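Local structure of hypothetical protein, haloacid dehalogenase-like hydrolase (Bacillus subtilis, 1NRW) at residues A[6-11]-A[219-224]; A[37-42]-A[228-233]; A[69-72]-A[78-81]. The protein removes phosphate from phosphorylated five- and six-carbon sugars and nucleoside monophosphates in vitro, and less readily from FMN, as a magnesium-dependent HAD-superfamily phosphatase. One frame throughout, in Å; residues are numbered along the deposited sequence.

How the contacts relate
The chain enters the core sheet with strand 6-10. It returns to that sheet as strand 39-43, next to the first, and then forms the hairpin of strands 71-73 and 79-82. Contact 3 closes this short hairpin at the sheet's outer end. Much later, helix 217-227 packs on strand 6-10, and contact 1 closes a loop of about two hundred residues. Residues 228-233, just after that helix, reach strand 39-43 in contact 2. Contacts 1 and 2 cross along the chain, and contact 3 is nested inside both loops. Contacts 1 and 2 tie helix 217-227 and the loop after it to neighbouring strands; contact 3 joins the two hairpin strands at one edge.

Contact 1: residues A[6-11]-A[219-224]; sequences LIAIDL and QALKRL. With CA (calcium ion), chain D.
This contact belongs to the Rossmann-like core of the HAD fold, where helix 217-227 covers the strand that ends at D10, the probable nucleophile. L6 and A8 of strand 6-10 meet L221 and L224 of the helix. The two segments run nearly antiparallel, at 155°, with their axes 10.5 Å apart at closest approach. The contact is wholly apolar, and no hydrogen bond crosses it.

L221 is the central side chain. Its CG lies anti to the backbone N (chi1 178°), and its two methyls are directed at the strand. CD1 of L221 meets CD2 of L6 at 3.4 Å, which is tight for two methyl carbons. The two leucine side chains lie alongside each other and point opposite ways. A8 has only its CB to offer. That methyl faces the L221 fork, 4.0 Å from L221 CD1 and equally far from L221 CD2. The second branch of L6 turns to the next turn of the helix, where L6 CD1 lies 4.5 Å from L224 CG, a looser touch.

At the end of the same strand, D10 OD2 binds the calcium ion at 2.4 Å. A water is a further ligand, 2.5 Å from the calcium. D12 binds through its backbone O, D240 through OD1 and S241 through OG; magnesium is the cofactor of the enzyme. The other carboxylate oxygen of D10, OD1, forms a salt bridge with K217, a phosphate-binding residue at the start of the helix. The helix therefore meets the strand twice, through leucines along its length and through a charge at its N-terminal end.

Strand 6-10 lies between strands 39-43 and 235-239. M247 of helix 245-250 touches both A8 and L221, while helix 279-286 packs against I7 and I9.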
loop_
_atom_site.group_PDB
_atom_site.type_symbol
_atom_site.label_atom_id
_atom_site.label_comp_id
_atom_site.label_asym_id
_atom_site.label_seq_id
_atom_site.Cartn_x
_atom_site.Cartn_y
_atom_site.Cartn_z
ATOM N N LEU A 6 -7.830 -1.830 17.919
ATOM C CA LEU A 6 -7.086 -1.293 16.784
ATOM C C LEU A 6 -7.546 -1.989 15.505
ATOM O O LEU A 6 -7.678 -3.214 15.466
ATOM C CB LEU A 6 -5.578 -1.504 16.985
ATOM C CG LEU A 6 -4.621 -0.931 15.926
ATOM C CD1 LEU A 6 -3.218 -0.841 16.505
ATOM C CD2 LEU A 6 -4.620 -1.803 14.681
ATOM N N ILE A 7 -7.802 -1.202 14.465
ATOM C CA ILE A 7 -8.241 -1.754 13.190
ATOM C C ILE A 7 -7.372 -1.196 12.068
ATOM O O ILE A 7 -7.293 0.018 11.890
ATOM C CB ILE A 7 -9.717 -1.396 12.901
ATOM C CG1 ILE A 7 -10.607 -1.960 14.014
ATOM C CG2 ILE A 7 -10.141 -1.953 11.546
ATOM C CD1 ILE A 7 -12.035 -1.473 13.960
ATOM N N ALA A 8 -6.713 -2.093 11.335
ATOM C CA ALA A 8 -5.843 -1.716 10.218
ATOM C C ALA A 8 -6.640 -1.871 8.924
ATOM O O ALA A 8 -7.235 -2.922 8.678
ATOM C CB ALA A 8 -4.608 -2.609 10.196
ATOM N N ILE A 9 -6.630 -0.831 8.094
ATOM C CA ILE A 9 -7.406 -0.836 6.853
ATOM C C ILE A 9 -6.568 -0.520 5.615
ATOM O O ILE A 9 -5.949 0.536 5.541
ATOM C CB ILE A 9 -8.542 0.219 6.938
ATOM C CG1 ILE A 9 -9.335 0.016 8.232
ATOM C CG2 ILE A 9 -9.467 0.115 5.726
ATOM C CD1 ILE A 9 -10.384 1.091 8.486
ATOM N N ASP A 10 -6.558 -1.434 4.653
ATOM C CA ASP A 10 -5.819 -1.232 3.408
ATOM C C ASP A 10 -6.472 -0.067 2.656
ATOM O O ASP A 10 -7.662 0.203 2.828
ATOM C CB ASP A 10 -5.863 -2.522 2.588
ATOM C CG ASP A 10 -5.039 -2.452 1.323
ATOM O OD1 ASP A 10 -4.162 -1.571 1.181
ATOM O OD2 ASP A 10 -5.272 -3.319 0.465
ATOM N N LEU A 11 -5.694 0.631 1.832
ATOM C CA LEU A 11 -6.214 1.782 1.095
ATOM C C LEU A 11 -6.850 1.378 -0.235
ATOM O O LEU A 11 -8.073 1.303 -0.344
ATOM C CB LEU A 11 -5.087 2.791 0.858
ATOM C CG LEU A 11 -5.433 4.094 0.130
ATOM C CD1 LEU A 11 -6.291 5.003 0.999
ATOM C CD2 LEU A 11 -4.128 4.788 -0.247
ATOM N N GLN A 219 4.349 -6.408 9.955
ATOM C CA GLN A 219 5.327 -6.013 10.966
ATOM C C GLN A 219 5.066 -4.603 11.489
ATOM O O GLN A 219 5.278 -4.323 12.668
ATOM C CB GLN A 219 6.745 -6.113 10.401
ATOM C CG GLN A 219 7.201 -7.545 10.179
ATOM C CD GLN A 219 8.558 -7.628 9.518
ATOM O OE1 GLN A 219 8.676 -7.567 8.287
ATOM N NE2 GLN A 219 9.596 -7.750 10.332
ATOM N N ALA A 220 4.604 -3.717 10.611
ATOM C CA ALA A 220 4.306 -2.346 11.009
ATOM C C ALA A 220 3.116 -2.353 11.963
ATOM O O ALA A 220 3.074 -1.582 12.924
ATOM C CB ALA A 220 3.995 -1.488 9.775
ATOM N N LEU A 221 2.144 -3.220 11.688
ATOM C CA LEU A 221 0.970 -3.333 12.538
ATOM C C LEU A 221 1.408 -3.816 13.925
ATOM O O LEU A 221 0.980 -3.271 14.940
ATOM C CB LEU A 221 -0.042 -4.312 11.929
ATOM C CG LEU A 221 -1.323 -4.599 12.725
ATOM C CD1 LEU A 221 -1.986 -3.292 13.145
ATOM C CD2 LEU A 221 -2.273 -5.438 11.872
ATOM N N LYS A 222 2.277 -4.823 13.966
ATOM C CA LYS A 222 2.750 -5.343 15.246
ATOM C C LYS A 222 3.526 -4.276 16.014
ATOM O O LYS A 222 3.382 -4.137 17.230
ATOM C CB LYS A 222 3.648 -6.562 15.032
ATOM C CG LYS A 222 2.939 -7.780 14.471
ATOM C CD LYS A 222 3.915 -8.945 14.381
ATOM C CE LYS A 222 3.287 -10.172 13.759
ATOM N NZ LYS A 222 4.297 -11.270 13.644
ATOM N N ARG A 223 4.347 -3.526 15.290
ATOM C CA ARG A 223 5.157 -2.466 15.873
ATOM C C ARG A 223 4.267 -1.418 16.546
ATOM O O ARG A 223 4.538 -0.973 17.664
ATOM C CB ARG A 223 5.994 -1.815 14.762
ATOM C CG ARG A 223 7.111 -0.916 15.223
ATOM C CD ARG A 223 7.784 -0.263 14.021
ATOM N NE ARG A 223 8.319 -1.240 13.074
ATOM C CZ ARG A 223 9.397 -1.987 13.295
ATOM N NH1 ARG A 223 10.062 -1.872 14.437
ATOM N NH2 ARG A 223 9.817 -2.841 12.370
ATOM N N LEU A 224 3.197 -1.033 15.860
ATOM C CA LEU A 224 2.276 -0.031 16.377
ATOM C C LEU A 224 1.459 -0.552 17.553
ATOM O O LEU A 224 1.317 0.129 18.567
ATOM C CB LEU A 224 1.332 0.434 15.266
ATOM C CG LEU A 224 0.413 1.608 15.604
ATOM C CD1 LEU A 224 1.235 2.800 16.077
ATOM C CD2 LEU A 224 -0.395 1.980 14.368
HETATM CA CA CA D . -5.204 -3.245 -1.953
HETATM O O HOH W 1 -5.849 -3.358 -4.354
#

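Contact 2: residues A[37-42]-A[228-233]; sequences GIEVVV and LNIPLE
E39, at the start of strand 39-43, meets L228 and I230 in the loop that follows helix 217-227. The direct contacts are van der Waals touches between carbons, and no hydrogen bond joins the two segments. The aliphatic part of E39 does the touching. Its CG lies 3.9 Å from L228 CD1 and 4.1 Å from I230 CD1. The E39 side chain lies aslant to both; its CG methylene touches a methyl of each. The bend at chi2 (-69°) of E39 turns the carboxylate aside while CG stays against the apolar pair.

The polar interaction is made outside the two segments. E39 OE1 accepts a hydrogen bond from the indole NE1 of W63 in strand 63-66. This gives the carboxylate a fixed partner beside its hydrophobic stem. W63 also touches L228, so the indole links both sides of the contact.

N229, with positive phi, closes helix 217-227 in a Schellman motif, and I230 follows, pointing toward the strand.

The contact lies near the surface, away from the annotated sites. E39 pairs through its backbone with K5 and I7, which lie just before and within the neighbouring strand 6-10. I230 also rests on L6 of strand 6-10, and V41 packs against L224 of helix 217-227.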
loop_
_atom_site.group_PDB
_atom_site.type_symbol
_atom_site.label_atom_id
_atom_site.label_comp_id
_atom_site.label_asym_id
_atom_site.label_seq_id
_atom_site.Cartn_x
_atom_site.Cartn_y
_atom_site.Cartn_z
ATOM N N GLY A 37 -13.454 4.997 20.394
ATOM C CA GLY A 37 -12.158 4.854 21.038
ATOM C C GLY A 37 -11.245 3.827 20.389
ATOM O O GLY A 37 -10.251 3.402 20.984
ATOM N N ILE A 38 -11.575 3.423 19.166
ATOM C CA ILE A 38 -10.768 2.449 18.441
ATOM C C ILE A 38 -9.685 3.171 17.643
ATOM O O ILE A 38 -9.955 4.174 16.985
ATOM C CB ILE A 38 -11.636 1.617 17.457
ATOM C CG1 ILE A 38 -12.697 0.830 18.230
ATOM C CG2 ILE A 38 -10.755 0.670 16.648
ATOM C CD1 ILE A 38 -13.692 0.094 17.340
ATOM N N GLU A 39 -8.457 2.669 17.713
ATOM C CA GLU A 39 -7.361 3.268 16.965
ATOM C C GLU A 39 -7.485 2.778 15.525
ATOM O O GLU A 39 -7.459 1.574 15.269
ATOM C CB GLU A 39 -6.011 2.833 17.537
ATOM C CG GLU A 39 -5.742 3.284 18.970
ATOM C CD GLU A 39 -5.536 4.784 19.099
ATOM O OE1 GLU A 39 -5.379 5.469 18.065
ATOM O OE2 GLU A 39 -5.518 5.281 20.244
ATOM N N VAL A 40 -7.631 3.709 14.590
ATOM C CA VAL A 40 -7.755 3.338 13.187
ATOM C C VAL A 40 -6.462 3.617 12.439
ATOM O O VAL A 40 -5.896 4.710 12.537
ATOM C CB VAL A 40 -8.909 4.098 12.499
ATOM C CG1 VAL A 40 -8.925 3.773 11.004
ATOM C CG2 VAL A 40 -10.240 3.703 13.140
ATOM N N VAL A 41 -6.002 2.616 11.695
ATOM C CA VAL A 41 -4.777 2.731 10.918
ATOM C C VAL A 41 -5.039 2.375 9.461
ATOM O O VAL A 41 -5.685 1.369 9.170
ATOM C CB VAL A 41 -3.691 1.776 11.463
ATOM C CG1 VAL A 41 -2.369 2.029 10.752
ATOM C CG2 VAL A 41 -3.553 1.957 12.968
ATOM N N VAL A 42 -4.559 3.216 8.552
ATOM C CA VAL A 42 -4.701 2.972 7.120
ATOM C C VAL A 42 -3.312 2.543 6.652
ATOM O O VAL A 42 -2.317 3.232 6.908
ATOM C CB VAL A 42 -5.177 4.243 6.386
ATOM C CG1 VAL A 42 -5.076 4.059 4.879
ATOM C CG2 VAL A 42 -6.621 4.531 6.772
ATOM N N LEU A 228 1.288 0.962 21.431
ATOM C CA LEU A 228 0.034 1.440 21.995
ATOM C C LEU A 228 -0.462 0.527 23.113
ATOM O O LEU A 228 -1.534 0.750 23.667
ATOM C CB LEU A 228 -1.034 1.543 20.903
ATOM C CG LEU A 228 -0.718 2.479 19.735
ATOM C CD1 LEU A 228 -1.907 2.510 18.783
ATOM C CD2 LEU A 228 -0.407 3.877 20.257
ATOM N N ASN A 229 0.321 -0.497 23.433
ATOM C CA ASN A 229 -0.037 -1.449 24.481
ATOM C C ASN A 229 -1.348 -2.158 24.168
ATOM O O ASN A 229 -2.180 -2.374 25.049
ATOM C CB ASN A 229 -0.139 -0.731 25.826
ATOM C CG ASN A 229 1.184 -0.142 26.266
ATOM O OD1 ASN A 229 2.189 -0.849 26.347
ATOM N ND2 ASN A 229 1.195 1.155 26.551
ATOM N N ILE A 230 -1.523 -2.517 22.902
ATOM C CA ILE A 230 -2.728 -3.207 22.461
ATOM C C ILE A 230 -2.379 -4.622 22.017
ATOM O O ILE A 230 -1.582 -4.811 21.100
ATOM C CB ILE A 230 -3.397 -2.468 21.281
ATOM C CG1 ILE A 230 -3.807 -1.060 21.717
ATOM C CG2 ILE A 230 -4.608 -3.252 20.795
ATOM C CD1 ILE A 230 -4.362 -0.199 20.596
ATOM N N PRO A 231 -2.967 -5.637 22.671
ATOM C CA PRO A 231 -2.717 -7.044 22.338
ATOM C C PRO A 231 -3.158 -7.324 20.902
ATOM O O PRO A 231 -4.176 -6.799 20.454
ATOM C CB PRO A 231 -3.582 -7.800 23.350
ATOM C CG PRO A 231 -3.676 -6.855 24.505
ATOM C CD PRO A 231 -3.878 -5.525 23.824
ATOM N N LEU A 232 -2.402 -8.147 20.183
ATOM C CA LEU A 232 -2.766 -8.464 18.807
ATOM C C LEU A 232 -4.129 -9.143 18.742
ATOM O O LEU A 232 -4.825 -9.055 17.733
ATOM C CB LEU A 232 -1.704 -9.356 18.160
ATOM C CG LEU A 232 -0.386 -8.656 17.827
ATOM C CD1 LEU A 232 0.596 -9.655 17.243
ATOM C CD2 LEU A 232 -0.653 -7.524 16.837
ATOM N N GLU A 233 -4.513 -9.816 19.824
ATOM C CA GLU A 233 -5.807 -10.494 19.867
ATOM C C GLU A 233 -6.934 -9.467 19.775
ATOM O O GLU A 233 -8.066 -9.799 19.424
ATOM C CB GLU A 233 -5.950 -11.300 21.168
ATOM C CG GLU A 233 -4.970 -12.462 21.315
ATOM C CD GLU A 233 -3.513 -12.020 21.356
ATOM O OE1 GLU A 233 -3.186 -11.098 22.136
ATOM O OE2 GLU A 233 -2.693 -12.602 20.612
#

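Contact 3: residues A[69-72]-A[78-81]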
loop_
_atom_site.group_PDB
_atom_site.type_symbol
_atom_site.label_atom_id
_atom_site.label_comp_id
_atom_site.label_asym_id
_atom_site.label_seq_id
_atom_site.Cartn_x
_atom_site.Cartn_y
_atom_site.Cartn_z
ATOM N N GLY A 69 4.764 -0.628 4.938
ATOM C CA GLY A 69 5.148 -0.889 6.314
ATOM C C GLY A 69 6.513 -0.346 6.684
ATOM O O GLY A 69 7.007 -0.592 7.787
ATOM N N ALA A 70 7.131 0.389 5.769
ATOM C CA ALA A 70 8.439 0.976 6.041
ATOM C C ALA A 70 8.296 2.284 6.810
ATOM O O ALA A 70 9.230 2.722 7.485
ATOM C CB ALA A 70 9.186 1.236 4.726
ATOM N N VAL A 71 7.124 2.906 6.711
ATOM C CA VAL A 71 6.886 4.186 7.372
ATOM C C VAL A 71 5.591 4.242 8.181
ATOM O O VAL A 71 4.552 3.727 7.755
ATOM C CB VAL A 71 6.869 5.331 6.323
ATOM C CG1 VAL A 71 6.669 6.674 7.006
ATOM C CG2 VAL A 71 8.164 5.322 5.525
ATOM N N ILE A 72 5.657 4.871 9.354
ATOM C CA ILE A 72 4.485 5.013 10.215
ATOM C C ILE A 72 4.352 6.452 10.716
ATOM O O ILE A 72 5.322 7.035 11.209
ATOM C CB ILE A 72 4.562 4.101 11.464
ATOM C CG1 ILE A 72 4.758 2.641 11.054
ATOM C CG2 ILE A 72 3.302 4.275 12.301
ATOM C CD1 ILE A 72 4.835 1.680 12.234
ATOM N N ARG A 78 2.755 13.046 12.897
ATOM C CA ARG A 78 4.018 12.896 13.616
ATOM C C ARG A 78 4.640 11.580 13.179
ATOM O O ARG A 78 3.950 10.562 13.078
ATOM C CB ARG A 78 3.797 12.857 15.126
ATOM C CG ARG A 78 3.086 14.064 15.692
ATOM C CD ARG A 78 3.140 14.047 17.214
ATOM N NE ARG A 78 2.362 15.136 17.796
ATOM C CZ ARG A 78 1.036 15.132 17.890
ATOM N NH1 ARG A 78 0.343 14.088 17.445
ATOM N NH2 ARG A 78 0.405 16.170 18.423
ATOM N N LEU A 79 5.941 11.601 12.923
ATOM C CA LEU A 79 6.650 10.407 12.488
ATOM C C LEU A 79 6.897 9.435 13.641
ATOM O O LEU A 79 7.367 9.837 14.706
ATOM C CB LEU A 79 7.990 10.802 11.865
ATOM C CG LEU A 79 8.803 9.623 11.331
ATOM C CD1 LEU A 79 8.115 9.052 10.089
ATOM C CD2 LEU A 79 10.210 10.082 10.991
ATOM N N TYR A 80 6.577 8.160 13.426
ATOM C CA TYR A 80 6.787 7.134 14.441
ATOM C C TYR A 80 7.856 6.135 14.021
ATOM O O TYR A 80 8.448 5.469 14.865
ATOM C CB TYR A 80 5.485 6.372 14.726
ATOM C CG TYR A 80 4.709 6.895 15.915
ATOM C CD1 TYR A 80 4.162 8.179 15.913
ATOM C CD2 TYR A 80 4.539 6.106 17.056
ATOM C CE1 TYR A 80 3.467 8.666 17.027
ATOM C CE2 TYR A 80 3.850 6.581 18.167
ATOM C CZ TYR A 80 3.319 7.858 18.146
ATOM O OH TYR A 80 2.641 8.318 19.252
ATOM N N HIS A 81 8.116 6.026 12.721
ATOM C CA HIS A 81 9.112 5.060 12.283
ATOM C C HIS A 81 9.455 5.089 10.803
ATOM O O HIS A 81 8.601 5.359 9.958
ATOM C CB HIS A 81 8.625 3.641 12.621
ATOM C CG HIS A 81 9.653 2.571 12.413
ATOM N ND1 HIS A 81 10.626 2.283 13.347
ATOM C CD2 HIS A 81 9.871 1.730 11.373
ATOM C CE1 HIS A 81 11.400 1.312 12.890
ATOM N NE2 HIS A 81 10.964 0.959 11.694
#
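I72 and H81 face each other in the hairpin of strands 71-73 and 79-82. Their side chains lie on the same face of the sheet, with CB atoms 4.2 Å apart. Y80 lies at a slant to I72, its CB 3.9 Å from I72 CG2. The Y80 ring extends from there away from strand 71-73. V71 and L79 cross at about a right angle, with V71 CG1 4.2 Å from L79 CD1. The anti placement of L79 CG (chi1 -178°) brings that same CD1 close to I72 O, at 3.6 Å.

The backbones of I72 and H81 form an antiparallel hydrogen-bonded pair. I72 N donates to H81 O at 3.0 Å. I72 O takes a bond from Y80 N at 2.8 Å and a weak one from H81 N. Y80 and H81 thus both face I72, a classic beta bulge.

The polar ends turn to other partners: H81 NE2 bonds to E83, and R78 forms a salt bridge with D74. The hairpin edges the core sheet. Helix 217-227 covers I72 with A220 and R223, and H81 with R223. W63 meets the Y80 ring edge-to-face, and Y173 of strand 172-178 touches A70 and V71.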